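Local coordinates for protein alanine racemase (Actinobacillus succinogenes, PDB 3C3K) that is of unknown function but has the two-lobed fold of the periplasmic binding protein-like family, at residues I224-V229 with V272-S277. Residues are numbered along the deposited sequence; the frame is centred on the assembly and turned at random.
Sequences ISQITV and VRRQSS
R274 reaches S225 and Q226 on an outstretched chain: its CG stands anti to the carbonyl carbon, beside the backbone N, and the chain runs extended from there to NE, which carries the guanidinium across a gap of 9.0 Å between the CA atoms of Q226 and R274. The chi1 of S225, 78°, sets OG between its own backbone N and carbonyl carbon, on the side from which the arginine arrives. R274 NH1 then lies 3.0 Å from S225 OG. The N-H...O angle of 125° marks this hydrogen bond as weak, and the hydroxyl meets the guanidinium obliquely. Both groups have other partners: S225 OG also bonds V222 O, and R274 NH1 also bonds L232 O, so NH1 has L232 O as its stronger partner and the serine adds a weak second bond. The contact belongs to the periplasmic binding protein-like fold, in the lobe built round the parallel sheet with strands 127-131 and 215-217. Here the loop after strand 215-217 meets the C-terminal tail that leaves strand 270-272, the partner of strand 234-236 in a small antiparallel pair. Q226 contributes its CG over one face of the guanidinium, 3.8 Å above the plane, while V272 CG1 lies 3.6 Å above the opposite face, both carbons offset toward the rim. Carbon on both faces, though offset, probably limits how far the flat group can tilt. Beyond CG the glutamine amide is turned 52° from the guanidinium plane, and Q226 NE2 comes no closer than 3.7 Å to R274 NH2, which fits van der Waals contact between two nitrogens that both carry hydrogens. The other end of that amide looks to the dimer partner, where Q226 OE1 makes a weak hydrogen bond with Y168 OH of the second subunit.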
loop_
_atom_site.group_PDB
_atom_site.type_symbol
_atom_site.label_atom_id
_atom_site.label_comp_id
_atom_site.label_asym_id
_atom_site.label_seq_id
_atom_site.Cartn_x
_atom_site.Cartn_y
_atom_site.Cartn_z
ATOM N N ILE B 224 -1.920 -7.363 -6.172
ATOM C CA ILE B 224 -1.158 -7.222 -7.430
ATOM C C ILE B 224 -0.984 -8.565 -8.113
ATOM O O ILE B 224 -0.936 -8.661 -9.336
ATOM C CB ILE B 224 0.219 -6.458 -7.287
ATOM C CG1 ILE B 224 0.731 -5.950 -8.655
ATOM C CG2 ILE B 224 1.321 -7.350 -6.720
ATOM C CD1 ILE B 224 -0.227 -4.962 -9.356
ATOM N N SER B 225 -0.909 -9.620 -7.318
ATOM C CA SER B 225 -0.721 -10.941 -7.891
ATOM C C SER B 225 -1.950 -11.390 -8.717
ATOM O O SER B 225 -1.857 -12.343 -9.522
ATOM C CB SER B 225 -0.361 -11.933 -6.800
ATOM O OG SER B 225 -1.511 -12.329 -6.067
ATOM N N GLN B 226 -3.086 -10.711 -8.554
ATOM C CA GLN B 226 -4.265 -11.034 -9.351
ATOM C C GLN B 226 -4.529 -10.035 -10.508
ATOM O O GLN B 226 -5.535 -10.129 -11.234
ATOM C CB GLN B 226 -5.471 -11.083 -8.454
ATOM C CG GLN B 226 -5.306 -12.140 -7.384
ATOM C CD GLN B 226 -6.387 -12.025 -6.381
ATOM O OE1 GLN B 226 -6.721 -10.924 -5.924
ATOM N NE2 GLN B 226 -6.967 -13.140 -6.028
ATOM N N ILE B 227 -3.603 -9.096 -10.645
ATOM C CA ILE B 227 -3.688 -8.062 -11.615
ATOM C C ILE B 227 -2.721 -8.247 -12.791
ATOM O O ILE B 227 -2.948 -7.685 -13.879
ATOM C CB ILE B 227 -3.505 -6.690 -10.959
ATOM C CG1 ILE B 227 -4.725 -6.378 -10.122
ATOM C CG2 ILE B 227 -3.533 -5.601 -12.025
ATOM C CD1 ILE B 227 -4.466 -5.410 -9.002
ATOM N N THR B 228 -1.637 -9.001 -12.568
ATOM C CA THR B 228 -0.579 -9.067 -13.562
ATOM C C THR B 228 -1.060 -9.980 -14.665
ATOM O O THR B 228 -1.999 -10.803 -14.467
ATOM C CB THR B 228 0.725 -9.609 -12.949
ATOM O OG1 THR B 228 0.447 -10.836 -12.247
ATOM C CG2 THR B 228 1.267 -8.605 -11.991
ATOM N N VAL B 229 -0.420 -9.864 -15.834
ATOM C CA VAL B 229 -0.758 -10.758 -16.915
ATOM C C VAL B 229 0.515 -11.435 -17.360
ATOM O O VAL B 229 1.416 -10.773 -17.794
ATOM C CB VAL B 229 -1.483 -10.018 -18.103
ATOM C CG1 VAL B 229 -1.682 -10.998 -19.285
ATOM C CG2 VAL B 229 -2.831 -9.462 -17.606
ATOM N N VAL B 272 -0.303 -21.042 -4.247
ATOM C CA VAL B 272 -1.459 -20.781 -5.129
ATOM C C VAL B 272 -0.955 -20.692 -6.580
ATOM O O VAL B 272 -0.211 -19.799 -6.937
ATOM C CB VAL B 272 -2.194 -19.497 -4.698
ATOM C CG1 VAL B 272 -3.146 -19.091 -5.725
ATOM C CG2 VAL B 272 -2.873 -19.703 -3.316
ATOM N N ARG B 273 -1.344 -21.677 -7.381
ATOM C CA ARG B 273 -0.876 -21.838 -8.763
ATOM C C ARG B 273 -1.652 -20.988 -9.723
ATOM O O ARG B 273 -2.886 -21.139 -9.845
ATOM C CB ARG B 273 -1.038 -23.270 -9.223
ATOM C CG ARG B 273 -0.589 -24.258 -8.193
ATOM C CD ARG B 273 -1.239 -25.653 -8.362
ATOM N NE ARG B 273 -0.548 -26.578 -7.478
ATOM C CZ ARG B 273 0.690 -27.004 -7.706
ATOM N NH1 ARG B 273 1.269 -27.817 -6.836
ATOM N NH2 ARG B 273 1.349 -26.613 -8.800
ATOM N N ARG B 274 -0.933 -20.097 -10.423
ATOM C CA ARG B 274 -1.579 -19.378 -11.490
ATOM C C ARG B 274 -0.880 -19.586 -12.834
ATOM O O ARG B 274 -0.067 -20.493 -12.970
ATOM C CB ARG B 274 -1.730 -17.910 -11.127
ATOM C CG ARG B 274 -2.421 -17.766 -9.764
ATOM C CD ARG B 274 -2.934 -16.361 -9.541
ATOM N NE ARG B 274 -3.758 -16.276 -8.335
ATOM C CZ ARG B 274 -3.392 -15.660 -7.223
ATOM N NH1 ARG B 274 -2.197 -15.056 -7.134
ATOM N NH2 ARG B 274 -4.246 -15.613 -6.202
ATOM N N GLN B 275 -1.168 -18.734 -13.799
ATOM C CA GLN B 275 -0.665 -18.906 -15.147
ATOM C C GLN B 275 0.832 -18.613 -15.274
ATOM O O GLN B 275 1.467 -19.110 -16.172
ATOM C CB GLN B 275 -1.492 -18.049 -16.098
ATOM C CG GLN B 275 -1.014 -18.057 -17.576
ATOM C CD GLN B 275 -2.116 -17.585 -18.536
ATOM O OE1 GLN B 275 -2.768 -16.532 -18.287
ATOM N NE2 GLN B 275 -2.386 -18.395 -19.596
ATOM N N SER B 276 1.397 -17.889 -14.329
ATOM C CA SER B 276 2.808 -17.450 -14.422
ATOM C C SER B 276 3.792 -18.580 -14.189
ATOM O O SER B 276 4.961 -18.433 -14.457
ATOM C CB SER B 276 3.072 -16.331 -13.422
ATOM O OG SER B 276 3.182 -16.885 -12.130
ATOM N N SER B 277 3.306 -19.711 -13.667
ATOM C CA SER B 277 4.159 -20.857 -13.505
ATOM C C SER B 277 3.605 -22.127 -14.147
ATOM O O SER B 277 4.380 -22.956 -14.634
ATOM C CB SER B 277 4.461 -21.091 -12.017
ATOM O OG SER B 277 3.312 -21.518 -11.315
#